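PDB 1L1L: ribonucleoside triphosphate reductase from Lactobacillus leichmannii, which probably reduces ribonucleoside triphosphates to 2'-deoxyribonucleoside triphosphates with the help of a B12 cofactor, as a monomeric, allosterically regulated class II ribonucleotide reductase. Local coordinates for residues A[5-10]-A[54-59]; A[35-40]-A[101-106]; A[47-52]-A[84-89]; A[62-67]-A[450-455]. All coordinates share one frame; numbering follows the deposited sequence.

Contact 1 of 4, residues A[5-10]-A[54-59]; sequences ISLSAE and RVVEGN
Glu57 OE2 takes hold of the chain on its way into helix 9-18: Leu7 N donates to it at 3.0 Å with a nearly straight N-H...O angle of 174°. The same oxygen forms a salt bridge with Lys53, one helical turn back, and Lys53 also bonds to Leu7 O, so both backbone polar groups of Leu7 are taken up by helix 48-60. A carboxylate of one helix thus holds the N-terminal lead-in of another, just before Ser8 N-caps helix 9-18 through its OG bond to Phe11 N. Leu7 N comes at OE2 from above the carboxylate plane, 51° out of it. The acid gets there on an extended chain (chi2 171°) that runs along the backbone of Ile5 and Ser6, with Glu57 CG 3.8 Å from Ile5 O and 3.7 Å from Ser6 CA. Its carboxylate carbon CD also lies 3.8 Å from Ser6 CB. Leu7 is buried; its side chain points toward helix 48-60 and also touches Tyr86 of helix 72-90. Leu7 and Val56 cross at about a right angle, and their meeting is a methyl-methyl touch, Leu7 CD1 to Val56 CG1 at 4.0 Å.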
loop_
_atom_site.group_PDB
_atom_site.type_symbol
_atom_site.label_atom_id
_atom_site.label_comp_id
_atom_site.label_asym_id
_atom_site.label_seq_id
_atom_site.Cartn_x
_atom_site.Cartn_y
_atom_site.Cartn_z
ATOM N N ILE A 5 13.345 -10.881 -23.517
ATOM C CA ILE A 5 13.805 -9.518 -23.749
ATOM C C ILE A 5 14.814 -9.121 -22.684
ATOM O O ILE A 5 14.650 -9.447 -21.508
ATOM C CB ILE A 5 12.629 -8.523 -23.706
ATOM C CG1 ILE A 5 11.542 -8.957 -24.697
ATOM C CG2 ILE A 5 13.117 -7.119 -24.016
ATOM C CD1 ILE A 5 12.004 -9.036 -26.155
ATOM N N SER A 6 15.864 -8.422 -23.094
ATOM C CA SER A 6 16.885 -7.988 -22.151
ATOM C C SER A 6 17.604 -6.742 -22.639
ATOM O O SER A 6 17.562 -6.410 -23.828
ATOM C CB SER A 6 17.895 -9.112 -21.907
ATOM O OG SER A 6 18.449 -9.577 -23.123
ATOM N N LEU A 7 18.244 -6.048 -21.702
ATOM C CA LEU A 7 18.984 -4.835 -21.995
ATOM C C LEU A 7 20.470 -5.190 -22.012
ATOM O O LEU A 7 20.940 -5.973 -21.185
ATOM C CB LEU A 7 18.681 -3.771 -20.931
ATOM C CG LEU A 7 17.206 -3.340 -20.849
ATOM C CD1 LEU A 7 16.960 -2.510 -19.596
ATOM C CD2 LEU A 7 16.830 -2.544 -22.100
ATOM N N SER A 8 21.204 -4.631 -22.967
ATOM C CA SER A 8 22.626 -4.920 -23.092
ATOM C C SER A 8 23.463 -3.987 -22.243
ATOM O O SER A 8 23.047 -2.868 -21.939
ATOM C CB SER A 8 23.057 -4.786 -24.551
ATOM O OG SER A 8 22.940 -3.442 -24.973
ATOM N N ALA A 9 24.655 -4.445 -21.875
ATOM C CA ALA A 9 25.563 -3.639 -21.068
ATOM C C ALA A 9 25.912 -2.371 -21.831
ATOM O O ALA A 9 26.053 -1.291 -21.249
ATOM C CB ALA A 9 26.826 -4.427 -20.759
ATOM N N GLU A 10 26.044 -2.512 -23.145
ATOM C CA GLU A 10 26.379 -1.387 -24.008
ATOM C C GLU A 10 25.334 -0.291 -23.890
ATOM O O GLU A 10 25.663 0.893 -23.849
ATOM C CB GLU A 10 26.482 -1.855 -25.463
ATOM C CG GLU A 10 26.969 -0.781 -26.421
ATOM C CD GLU A 10 27.157 -1.299 -27.839
ATOM O OE1 GLU A 10 27.958 -2.242 -28.033
ATOM O OE2 GLU A 10 26.505 -0.760 -28.759
ATOM N N ARG A 54 16.889 -5.084 -13.780
ATOM C CA ARG A 54 16.067 -6.251 -13.509
ATOM C C ARG A 54 14.587 -5.892 -13.384
ATOM O O ARG A 54 13.723 -6.710 -13.681
ATOM C CB ARG A 54 16.545 -6.974 -12.249
ATOM C CG ARG A 54 16.384 -6.203 -10.965
ATOM C CD ARG A 54 16.469 -7.156 -9.777
ATOM N NE ARG A 54 16.590 -6.430 -8.517
ATOM C CZ ARG A 54 15.608 -5.741 -7.950
ATOM N NH1 ARG A 54 14.408 -5.682 -8.522
ATOM N NH2 ARG A 54 15.836 -5.105 -6.810
ATOM N N VAL A 55 14.283 -4.670 -12.955
ATOM C CA VAL A 55 12.886 -4.274 -12.838
ATOM C C VAL A 55 12.244 -4.155 -14.216
ATOM O O VAL A 55 11.135 -4.655 -14.451
ATOM C CB VAL A 55 12.733 -2.925 -12.122
ATOM C CG1 VAL A 55 11.275 -2.483 -12.158
ATOM C CG2 VAL A 55 13.211 -3.052 -10.686
ATOM N N VAL A 56 12.954 -3.482 -15.115
ATOM C CA VAL A 56 12.496 -3.275 -16.485
ATOM C C VAL A 56 12.380 -4.594 -17.237
ATOM O O VAL A 56 11.374 -4.851 -17.898
ATOM C CB VAL A 56 13.461 -2.350 -17.254
ATOM C CG1 VAL A 56 13.087 -2.306 -18.742
ATOM C CG2 VAL A 56 13.403 -0.959 -16.667
ATOM N N GLU A 57 13.418 -5.418 -17.147
ATOM C CA GLU A 57 13.427 -6.714 -17.821
ATOM C C GLU A 57 12.336 -7.608 -17.268
ATOM O O GLU A 57 11.685 -8.352 -18.004
ATOM C CB GLU A 57 14.789 -7.398 -17.657
ATOM C CG GLU A 57 15.778 -7.059 -18.764
ATOM C CD GLU A 57 17.187 -7.562 -18.497
ATOM O OE1 GLU A 57 17.355 -8.694 -17.994
ATOM O OE2 GLU A 57 18.136 -6.814 -18.816
ATOM N N GLY A 58 12.141 -7.534 -15.956
ATOM C CA GLY A 58 11.118 -8.347 -15.337
ATOM C C GLY A 58 9.728 -8.007 -15.835
ATOM O O GLY A 58 8.897 -8.899 -15.991
ATOM N N ASN A 59 9.465 -6.730 -16.091
ATOM C CA ASN A 59 8.141 -6.313 -16.549
ATOM C C ASN A 59 7.897 -6.578 -18.033
ATOM O O ASN A 59 6.840 -7.084 -18.417
ATOM C CB ASN A 59 7.927 -4.820 -16.260
ATOM C CG ASN A 59 6.550 -4.324 -16.686
ATOM O OD1 ASN A 59 6.369 -3.812 -17.793
ATOM N ND2 ASN A 59 5.568 -4.472 -15.800
#

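Contact 2 of 4, residues A[35-40]-A[101-106]; sequences YARWLP and LWISGT
Arg37 reaches across the end of helix 98-103, its side chain running between Trp102 and Thr106 and meeting one or both at each step from CG onward. From CB the chain leads to CG, anti to the carbonyl carbon (chi1 -62°), which lies over the Trp102 six-membered ring in a CH-pi contact, 4.2 Å from the centroid. CD comes next, at 3.3 Å from both Trp102 O and Thr106 CG2. A bend at chi3 then swings the guanidinium back over the indole. NE is 3.3 Å from Thr106 CG2, which lies over one guanidinium face, while CZ stands 4.8 Å from the centroid of the six-membered ring in a cation-pi contact. The planes are 65° apart, so the group is tilted steeply to the ring and not stacked flat. At the tip NH1 sits over the indole, 3.3 Å from Trp102 CE2, and donates to Trp102 O at 3.0 Å through a bent bond (136°). Nearby, Tyr35 offers a ring face to Leu101, whose CD1 makes a CH-pi contact; Leu556 of helix 551-557 packs against both residues. Thr106 OG1 and N both donate to Ile103 O, closing the type II turn after the helix. One nitrogen, NH1, thus serves both the carbonyl and the ring face of Trp102, an interaction that is probably largely electrostatic.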
loop_
_atom_site.group_PDB
_atom_site.type_symbol
_atom_site.label_atom_id
_atom_site.label_comp_id
_atom_site.label_asym_id
_atom_site.label_seq_id
_atom_site.Cartn_x
_atom_site.Cartn_y
_atom_site.Cartn_z
ATOM N N TYR A 35 15.523 -0.659 -1.611
ATOM C CA TYR A 35 15.293 -1.422 -2.837
ATOM C C TYR A 35 16.492 -2.151 -3.429
ATOM O O TYR A 35 16.331 -2.932 -4.371
ATOM C CB TYR A 35 14.695 -0.503 -3.903
ATOM C CG TYR A 35 13.479 0.241 -3.429
ATOM C CD1 TYR A 35 13.487 1.632 -3.355
ATOM C CD2 TYR A 35 12.331 -0.443 -3.010
ATOM C CE1 TYR A 35 12.389 2.332 -2.873
ATOM C CE2 TYR A 35 11.222 0.251 -2.523
ATOM C CZ TYR A 35 11.263 1.640 -2.460
ATOM O OH TYR A 35 10.185 2.355 -1.987
ATOM N N ALA A 36 17.682 -1.911 -2.887
ATOM C CA ALA A 36 18.883 -2.568 -3.389
ATOM C C ALA A 36 18.989 -3.981 -2.814
ATOM O O ALA A 36 19.236 -4.157 -1.617
ATOM C CB ALA A 36 20.127 -1.752 -3.022
ATOM N N ARG A 37 18.792 -4.989 -3.661
ATOM C CA ARG A 37 18.875 -6.371 -3.194
ATOM C C ARG A 37 20.325 -6.789 -2.990
ATOM O O ARG A 37 21.239 -6.216 -3.596
ATOM C CB ARG A 37 18.208 -7.319 -4.196
ATOM C CG ARG A 37 16.723 -7.065 -4.409
ATOM C CD ARG A 37 16.120 -8.076 -5.380
ATOM N NE ARG A 37 16.080 -9.433 -4.838
ATOM C CZ ARG A 37 15.257 -9.840 -3.869
ATOM N NH1 ARG A 37 14.389 -8.997 -3.314
ATOM N NH2 ARG A 37 15.299 -11.099 -3.453
ATOM N N TRP A 38 20.537 -7.781 -2.130
ATOM C CA TRP A 38 21.881 -8.286 -1.865
ATOM C C TRP A 38 22.287 -9.267 -2.961
ATOM O O TRP A 38 21.488 -10.100 -3.394
ATOM C CB TRP A 38 21.936 -8.973 -0.497
ATOM C CG TRP A 38 23.277 -9.587 -0.188
ATOM C CD1 TRP A 38 23.621 -10.907 -0.293
ATOM C CD2 TRP A 38 24.460 -8.900 0.240
ATOM N NE1 TRP A 38 24.941 -11.083 0.042
ATOM C CE2 TRP A 38 25.481 -9.868 0.373
ATOM C CE3 TRP A 38 24.758 -7.559 0.521
ATOM C CZ2 TRP A 38 26.778 -9.537 0.776
ATOM C CZ3 TRP A 38 26.048 -7.231 0.920
ATOM C CH2 TRP A 38 27.040 -8.219 1.044
ATOM N N LEU A 39 23.531 -9.153 -3.415
ATOM C CA LEU A 39 24.060 -10.020 -4.464
ATOM C C LEU A 39 25.130 -10.925 -3.851
ATOM O O LEU A 39 26.288 -10.529 -3.715
ATOM C CB LEU A 39 24.651 -9.167 -5.594
ATOM C CG LEU A 39 23.690 -8.147 -6.223
ATOM C CD1 LEU A 39 24.430 -7.229 -7.184
ATOM C CD2 LEU A 39 22.579 -8.884 -6.947
ATOM N N PRO A 40 24.747 -12.155 -3.466
ATOM C CA PRO A 40 25.643 -13.146 -2.856
ATOM C C PRO A 40 26.885 -13.422 -3.693
ATOM O O PRO A 40 27.983 -13.577 -3.161
ATOM C CB PRO A 40 24.758 -14.384 -2.733
ATOM C CG PRO A 40 23.379 -13.808 -2.594
ATOM C CD PRO A 40 23.394 -12.714 -3.632
ATOM N N LEU A 101 10.044 -2.309 -7.408
ATOM C CA LEU A 101 11.475 -2.020 -7.359
ATOM C C LEU A 101 12.229 -3.074 -6.569
ATOM O O LEU A 101 13.391 -3.384 -6.862
ATOM C CB LEU A 101 11.760 -0.636 -6.754
ATOM C CG LEU A 101 11.294 0.607 -7.511
ATOM C CD1 LEU A 101 11.652 1.859 -6.739
ATOM C CD2 LEU A 101 11.951 0.636 -8.906
ATOM N N TRP A 102 11.565 -3.648 -5.577
ATOM C CA TRP A 102 12.202 -4.652 -4.743
ATOM C C TRP A 102 12.152 -6.081 -5.262
ATOM O O TRP A 102 13.075 -6.852 -5.011
ATOM C CB TRP A 102 11.589 -4.603 -3.325
ATOM C CG TRP A 102 12.097 -5.670 -2.392
ATOM C CD1 TRP A 102 11.420 -6.783 -1.968
ATOM C CD2 TRP A 102 13.387 -5.724 -1.768
ATOM N NE1 TRP A 102 12.210 -7.523 -1.116
ATOM C CE2 TRP A 102 13.422 -6.897 -0.978
ATOM C CE3 TRP A 102 14.521 -4.896 -1.802
ATOM C CZ2 TRP A 102 14.547 -7.264 -0.227
ATOM C CZ3 TRP A 102 15.643 -5.264 -1.052
ATOM C CH2 TRP A 102 15.643 -6.438 -0.276
ATOM N N ILE A 103 11.102 -6.436 -6.001
ATOM C CA ILE A 103 10.959 -7.819 -6.449
ATOM C C ILE A 103 10.837 -8.077 -7.959
ATOM O O ILE A 103 10.917 -9.220 -8.400
ATOM C CB ILE A 103 9.739 -8.471 -5.732
ATOM C CG1 ILE A 103 10.033 -9.939 -5.426
ATOM C CG2 ILE A 103 8.483 -8.335 -6.582
ATOM C CD1 ILE A 103 11.023 -10.131 -4.301
ATOM N N SER A 104 10.638 -7.028 -8.745
ATOM C CA SER A 104 10.496 -7.181 -10.189
ATOM C C SER A 104 11.778 -7.754 -10.799
ATOM O O SER A 104 12.866 -7.207 -10.598
ATOM C CB SER A 104 10.167 -5.820 -10.819
ATOM O OG SER A 104 9.845 -5.934 -12.193
ATOM N N GLY A 105 11.642 -8.864 -11.523
ATOM C CA GLY A 105 12.783 -9.486 -12.175
ATOM C C GLY A 105 13.630 -10.389 -11.298
ATOM O O GLY A 105 14.727 -10.782 -11.694
ATOM N N THR A 106 13.127 -10.726 -10.113
ATOM C CA THR A 106 13.864 -11.583 -9.189
ATOM C C THR A 106 13.408 -13.033 -9.270
ATOM O O THR A 106 12.358 -13.337 -9.830
ATOM C CB THR A 106 13.691 -11.123 -7.729
ATOM O OG1 THR A 106 12.309 -11.205 -7.367
ATOM C CG2 THR A 106 14.169 -9.702 -7.561
#

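Contact 3 of 4, residues A[47-52]-A[84-89]; sequences NWDETV and RLYKLI
The Tyr86 ring carries Val52 CG1 on one face, a CH-pi contact 3.9 Å from the centroid and offset toward the rim, and has Asp49 O at its edge. The Trp48 ring receives Ile89 O at its edge, 3.5 Å from CZ2, while Val52 CG2 of its own helix lies over one face. Val52 is therefore wedged between two aromatics, one methyl for each. With CG1 anti to the backbone N (chi1 176°), this branch reaches Tyr86 CD2 at 3.6 Å and also touches Ile89 CG2 at 4.0 Å. The phenol hydroxyl donates to Asp49 O at 2.9 Å; it arrives well to the side of the carbonyl, at a C=O...O angle of 103°, and also lies 3.2 Å from Asp49 CB. This sole hydrogen bond between the two segments gives the buried hydroxyl's proton an acceptor. It is an inter-helix contact in the N-terminal helical region: the short segments of helices 48-60 and 72-90 run at 136° to each other, with axes 10.3 Å apart at closest approach. Trp48 extends the aromatic cluster, stacking on Tyr90 and bonding to its carbonyl through NE1, and it meets Tyr31 edge-to-face. Helix 9-18 covers Tyr86 with Phe11, Ile12 and Val15, making a three-helix junction.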
loop_
_atom_site.group_PDB
_atom_site.type_symbol
_atom_site.label_atom_id
_atom_site.label_comp_id
_atom_site.label_asym_id
_atom_site.label_seq_id
_atom_site.Cartn_x
_atom_site.Cartn_y
_atom_site.Cartn_z
ATOM N N ASN A 47 23.457 -1.714 -7.304
ATOM C CA ASN A 47 23.675 -0.295 -7.571
ATOM C C ASN A 47 22.393 0.088 -8.306
ATOM O O ASN A 47 21.690 -0.794 -8.798
ATOM C CB ASN A 47 24.904 -0.083 -8.466
ATOM C CG ASN A 47 26.199 -0.478 -7.773
ATOM O OD1 ASN A 47 26.472 -0.053 -6.646
ATOM N ND2 ASN A 47 27.006 -1.290 -8.445
ATOM N N TRP A 48 22.078 1.376 -8.378
ATOM C CA TRP A 48 20.846 1.826 -9.022
ATOM C C TRP A 48 20.646 1.245 -10.428
ATOM O O TRP A 48 19.643 0.583 -10.712
ATOM C CB TRP A 48 20.827 3.355 -9.074
ATOM C CG TRP A 48 19.579 3.965 -9.652
ATOM C CD1 TRP A 48 19.518 5.030 -10.505
ATOM C CD2 TRP A 48 18.221 3.589 -9.387
ATOM N NE1 TRP A 48 18.215 5.340 -10.788
ATOM C CE2 TRP A 48 17.395 4.475 -10.116
ATOM C CE3 TRP A 48 17.620 2.596 -8.601
ATOM C CZ2 TRP A 48 15.998 4.400 -10.084
ATOM C CZ3 TRP A 48 16.229 2.521 -8.568
ATOM C CH2 TRP A 48 15.434 3.418 -9.306
ATOM N N ASP A 49 21.615 1.483 -11.305
ATOM C CA ASP A 49 21.516 0.988 -12.675
ATOM C C ASP A 49 21.137 -0.495 -12.731
ATOM O O ASP A 49 20.352 -0.899 -13.586
ATOM C CB ASP A 49 22.845 1.227 -13.409
ATOM C CG ASP A 49 23.932 0.295 -12.944
ATOM O OD1 ASP A 49 23.966 -0.855 -13.425
ATOM O OD2 ASP A 49 24.745 0.701 -12.085
ATOM N N GLU A 50 21.677 -1.299 -11.812
ATOM C CA GLU A 50 21.395 -2.736 -11.785
ATOM C C GLU A 50 19.973 -3.058 -11.357
ATOM O O GLU A 50 19.345 -3.982 -11.880
ATOM C CB GLU A 50 22.344 -3.459 -10.840
ATOM C CG GLU A 50 23.817 -3.323 -11.166
ATOM C CD GLU A 50 24.671 -3.968 -10.101
ATOM O OE1 GLU A 50 24.625 -3.490 -8.948
ATOM O OE2 GLU A 50 25.373 -4.958 -10.408
ATOM N N THR A 51 19.478 -2.326 -10.366
ATOM C CA THR A 51 18.120 -2.563 -9.910
ATOM C C THR A 51 17.145 -2.271 -11.037
ATOM O O THR A 51 16.289 -3.089 -11.348
ATOM C CB THR A 51 17.769 -1.668 -8.699
ATOM O OG1 THR A 51 18.610 -2.016 -7.593
ATOM C CG2 THR A 51 16.313 -1.846 -8.313
ATOM N N VAL A 52 17.277 -1.102 -11.649
ATOM C CA VAL A 52 16.374 -0.720 -12.729
ATOM C C VAL A 52 16.408 -1.732 -13.867
ATOM O O VAL A 52 15.383 -1.989 -14.502
ATOM C CB VAL A 52 16.724 0.676 -13.285
ATOM C CG1 VAL A 52 15.832 1.006 -14.480
ATOM C CG2 VAL A 52 16.557 1.724 -12.197
ATOM N N ARG A 84 13.504 2.494 -23.463
ATOM C CA ARG A 84 12.920 3.792 -23.124
ATOM C C ARG A 84 12.517 3.745 -21.645
ATOM O O ARG A 84 12.749 4.682 -20.877
ATOM C CB ARG A 84 11.664 4.054 -23.958
ATOM C CG ARG A 84 11.886 4.555 -25.373
ATOM C CD ARG A 84 10.530 4.750 -26.056
ATOM N NE ARG A 84 9.962 3.473 -26.481
ATOM C CZ ARG A 84 8.692 3.292 -26.837
ATOM N NH1 ARG A 84 7.837 4.309 -26.814
ATOM N NH2 ARG A 84 8.285 2.092 -27.231
ATOM N N LEU A 85 11.909 2.629 -21.270
ATOM C CA LEU A 85 11.454 2.429 -19.902
ATOM C C LEU A 85 12.656 2.574 -18.974
ATOM O O LEU A 85 12.606 3.331 -18.009
ATOM C CB LEU A 85 10.821 1.046 -19.781
ATOM C CG LEU A 85 9.797 0.776 -18.676
ATOM C CD1 LEU A 85 8.718 1.848 -18.672
ATOM C CD2 LEU A 85 9.193 -0.605 -18.902
ATOM N N TYR A 86 13.747 1.875 -19.285
ATOM C CA TYR A 86 14.942 1.962 -18.462
ATOM C C TYR A 86 15.426 3.401 -18.325
ATOM O O TYR A 86 15.776 3.840 -17.227
ATOM C CB TYR A 86 16.065 1.097 -19.043
ATOM C CG TYR A 86 17.311 1.078 -18.188
ATOM C CD1 TYR A 86 18.148 2.191 -18.101
ATOM C CD2 TYR A 86 17.630 -0.042 -17.429
ATOM C CE1 TYR A 86 19.270 2.187 -17.267
ATOM C CE2 TYR A 86 18.742 -0.061 -16.600
ATOM C CZ TYR A 86 19.552 1.053 -16.520
ATOM O OH TYR A 86 20.624 1.035 -15.663
ATOM N N LYS A 87 15.458 4.138 -19.434
ATOM C CA LYS A 87 15.920 5.520 -19.396
ATOM C C LYS A 87 15.018 6.410 -18.539
ATOM O O LYS A 87 15.493 7.320 -17.857
ATOM C CB LYS A 87 16.012 6.089 -20.819
ATOM C CG LYS A 87 16.476 7.529 -20.875
ATOM C CD LYS A 87 16.671 8.014 -22.321
ATOM C CE LYS A 87 17.018 9.502 -22.359
ATOM N NZ LYS A 87 17.225 10.036 -23.746
ATOM N N LEU A 88 13.717 6.146 -18.593
ATOM C CA LEU A 88 12.730 6.906 -17.836
ATOM C C LEU A 88 12.853 6.691 -16.327
ATOM O O LEU A 88 12.908 7.652 -15.553
ATOM C CB LEU A 88 11.321 6.507 -18.278
ATOM C CG LEU A 88 10.167 7.135 -17.499
ATOM C CD1 LEU A 88 10.186 8.649 -17.642
ATOM C CD2 LEU A 88 8.853 6.560 -18.011
ATOM N N ILE A 89 12.894 5.426 -15.932
ATOM C CA ILE A 89 12.989 5.051 -14.524
ATOM C C ILE A 89 14.354 5.374 -13.940
ATOM O O ILE A 89 14.447 5.898 -12.835
ATOM C CB ILE A 89 12.691 3.550 -14.336
ATOM C CG1 ILE A 89 11.268 3.250 -14.831
ATOM C CG2 ILE A 89 12.826 3.163 -12.856
ATOM C CD1 ILE A 89 10.952 1.779 -14.917
#

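Contact 4 of 4, residues A[62-67]-A[450-455]; sequences LDPRLQ and VTFSPY
Leu62, Phe452 and Pro64 bury most of the surface here, and no hydrogen bond crosses between the loops. Pro64 sets CG over one face of Phe452, toward the rim: CG is 3.9 Å from the centroid, 18° off the ring normal, in a CH-pi contact, and Pro64 CB lies 3.8 Å from Phe452 CD2. Leu62 spans the two ends of the turn, its branches splitting so that CD1 comes to 4.1 Å from Val450 CA and CD2 to 4.3 Å from Ser453 CB. Each loop carries its own internal bonds. Arg65 grips the Asp63 carboxylate side-on, NE to OD1 and NH2 to OD2, and Arg65 N also bonds to OD1. Within 450-455, Val450 O accepts from Ser453 N and from Ser453 OG, closing the turn that presents Phe452, whose ring also makes a cation-pi contact with Arg468. Thus an Asx turn leading into the short 3-10 segment 64-67 packs against the type I beta turn that ends helix 436-450, an apolar loop-to-loop junction.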
loop_
_atom_site.group_PDB
_atom_site.type_symbol
_atom_site.label_atom_id
_atom_site.label_comp_id
_atom_site.label_asym_id
_atom_site.label_seq_id
_atom_site.Cartn_x
_atom_site.Cartn_y
_atom_site.Cartn_z
ATOM N N LEU A 62 6.754 -9.977 -19.515
ATOM C CA LEU A 62 5.435 -10.426 -19.100
ATOM C C LEU A 62 4.470 -10.335 -20.278
ATOM O O LEU A 62 3.431 -11.002 -20.282
ATOM C CB LEU A 62 4.907 -9.576 -17.940
ATOM C CG LEU A 62 5.472 -9.873 -16.549
ATOM C CD1 LEU A 62 4.847 -8.902 -15.539
ATOM C CD2 LEU A 62 5.165 -11.318 -16.162
ATOM N N ASP A 63 4.806 -9.508 -21.270
ATOM C CA ASP A 63 3.946 -9.356 -22.443
ATOM C C ASP A 63 3.568 -10.764 -22.903
ATOM O O ASP A 63 4.432 -11.593 -23.177
ATOM C CB ASP A 63 4.666 -8.597 -23.568
ATOM C CG ASP A 63 3.729 -8.232 -24.713
ATOM O OD1 ASP A 63 3.107 -9.151 -25.286
ATOM O OD2 ASP A 63 3.605 -7.033 -25.034
ATOM N N PRO A 64 2.264 -11.049 -22.979
ATOM C CA PRO A 64 1.755 -12.360 -23.392
ATOM C C PRO A 64 2.143 -12.822 -24.804
ATOM O O PRO A 64 2.236 -14.021 -25.057
ATOM C CB PRO A 64 0.248 -12.202 -23.226
ATOM C CG PRO A 64 0.035 -10.774 -23.587
ATOM C CD PRO A 64 1.162 -10.076 -22.861
ATOM N N ARG A 65 2.354 -11.874 -25.712
ATOM C CA ARG A 65 2.722 -12.207 -27.087
ATOM C C ARG A 65 4.039 -12.972 -27.118
ATOM O O ARG A 65 4.246 -13.830 -27.975
ATOM C CB ARG A 65 2.831 -10.932 -27.924
ATOM C CG ARG A 65 1.498 -10.303 -28.255
ATOM C CD ARG A 65 1.680 -8.973 -28.948
ATOM N NE ARG A 65 2.337 -7.990 -28.090
ATOM C CZ ARG A 65 2.653 -6.759 -28.477
ATOM N NH1 ARG A 65 2.375 -6.356 -29.711
ATOM N NH2 ARG A 65 3.238 -5.925 -27.634
ATOM N N LEU A 66 4.923 -12.661 -26.174
ATOM C CA LEU A 66 6.221 -13.324 -26.085
ATOM C C LEU A 66 6.061 -14.806 -25.754
ATOM O O LEU A 66 7.042 -15.545 -25.689
ATOM C CB LEU A 66 7.088 -12.659 -25.011
ATOM C CG LEU A 66 7.574 -11.229 -25.255
ATOM C CD1 LEU A 66 8.225 -10.691 -23.975
ATOM C CD2 LEU A 66 8.560 -11.207 -26.420
ATOM N N GLN A 67 4.824 -15.231 -25.536
ATOM C CA GLN A 67 4.546 -16.623 -25.208
ATOM C C GLN A 67 4.210 -17.434 -26.456
ATOM O O GLN A 67 4.260 -18.665 -26.443
ATOM C CB GLN A 67 3.380 -16.700 -24.225
ATOM C CG GLN A 67 3.591 -15.887 -22.957
ATOM C CD GLN A 67 4.849 -16.289 -22.215
ATOM O OE1 GLN A 67 5.026 -17.453 -21.858
ATOM N NE2 GLN A 67 5.732 -15.324 -21.977
ATOM N N VAL A 450 1.568 -6.086 -16.014
ATOM C CA VAL A 450 1.476 -6.730 -14.713
ATOM C C VAL A 450 0.200 -7.584 -14.639
ATOM O O VAL A 450 0.193 -8.648 -14.019
ATOM C CB VAL A 450 1.477 -5.670 -13.575
ATOM C CG1 VAL A 450 1.169 -6.320 -12.236
ATOM C CG2 VAL A 450 2.831 -4.990 -13.512
ATOM N N THR A 451 -0.870 -7.135 -15.289
ATOM C CA THR A 451 -2.128 -7.883 -15.265
ATOM C C THR A 451 -2.058 -9.267 -15.921
ATOM O O THR A 451 -3.024 -10.031 -15.866
ATOM C CB THR A 451 -3.281 -7.095 -15.923
ATOM O OG1 THR A 451 -3.107 -7.066 -17.347
ATOM C CG2 THR A 451 -3.326 -5.681 -15.392
ATOM N N PHE A 452 -0.929 -9.594 -16.551
ATOM C CA PHE A 452 -0.783 -10.912 -17.163
ATOM C C PHE A 452 0.132 -11.806 -16.328
ATOM O O PHE A 452 0.474 -12.920 -16.740
ATOM C CB PHE A 452 -0.244 -10.804 -18.601
ATOM C CG PHE A 452 -1.241 -10.257 -19.583
ATOM C CD1 PHE A 452 -1.412 -8.890 -19.734
ATOM C CD2 PHE A 452 -2.023 -11.117 -20.352
ATOM C CE1 PHE A 452 -2.343 -8.379 -20.631
ATOM C CE2 PHE A 452 -2.959 -10.614 -21.255
ATOM C CZ PHE A 452 -3.121 -9.245 -21.397
ATOM N N SER A 453 0.527 -11.326 -15.152
ATOM C CA SER A 453 1.387 -12.111 -14.268
ATOM C C SER A 453 0.580 -13.247 -13.628
ATOM O O SER A 453 -0.645 -13.281 -13.735
ATOM C CB SER A 453 1.999 -11.212 -13.184
ATOM O OG SER A 453 0.998 -10.487 -12.493
ATOM N N PRO A 454 1.258 -14.202 -12.967
ATOM C CA PRO A 454 0.569 -15.331 -12.326
ATOM C C PRO A 454 -0.170 -14.926 -11.046
ATOM O O PRO A 454 0.407 -14.263 -10.183
ATOM C CB PRO A 454 1.707 -16.306 -12.016
ATOM C CG PRO A 454 2.813 -15.899 -12.961
ATOM C CD PRO A 454 2.716 -14.403 -12.925
ATOM N N TYR A 455 -1.436 -15.314 -10.932
ATOM C CA TYR A 455 -2.224 -15.016 -9.728
ATOM C C TYR A 455 -2.715 -16.320 -9.109
ATOM O O TYR A 455 -3.243 -17.177 -9.811
ATOM C CB TYR A 455 -3.416 -14.112 -10.054
ATOM C CG TYR A 455 -3.030 -12.689 -10.394
ATOM C CD1 TYR A 455 -2.859 -12.293 -11.719
ATOM C CD2 TYR A 455 -2.811 -11.738 -9.389
ATOM C CE1 TYR A 455 -2.484 -10.990 -12.045
ATOM C CE2 TYR A 455 -2.430 -10.423 -9.707
ATOM C CZ TYR A 455 -2.268 -10.060 -11.046
ATOM O OH TYR A 455 -1.876 -8.777 -11.399
#

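In the fold
Contacts 1, 2 and 3 are buried and lie within the N-terminal ribonucleotide reductase alpha domain. Contacts 1 and 3 share helix 48-60, their centres about 9 Å apart, and meet where Leu7 and Val56 touch Tyr86. Contact 2 is joined to that helix by Arg54, which bonds to Leu101 and Ser104, and by Val55 O, which bonds to Ser104. Contact 4, only partly buried, brings in the C-terminal end of helix 436-450 from far along the chain and touches contact 1 through Asn59 and Val450. Chemistry differs accordingly: contact 3 is aliphatic-aromatic with one hydroxyl bond, contact 1 adds an apolar touch to a carboxylate-amide bond, contact 2 combines arginine cation-pi and carbonyl bonding with Tyr35-Leu101 packing, and contact 4 has only apolar crossings.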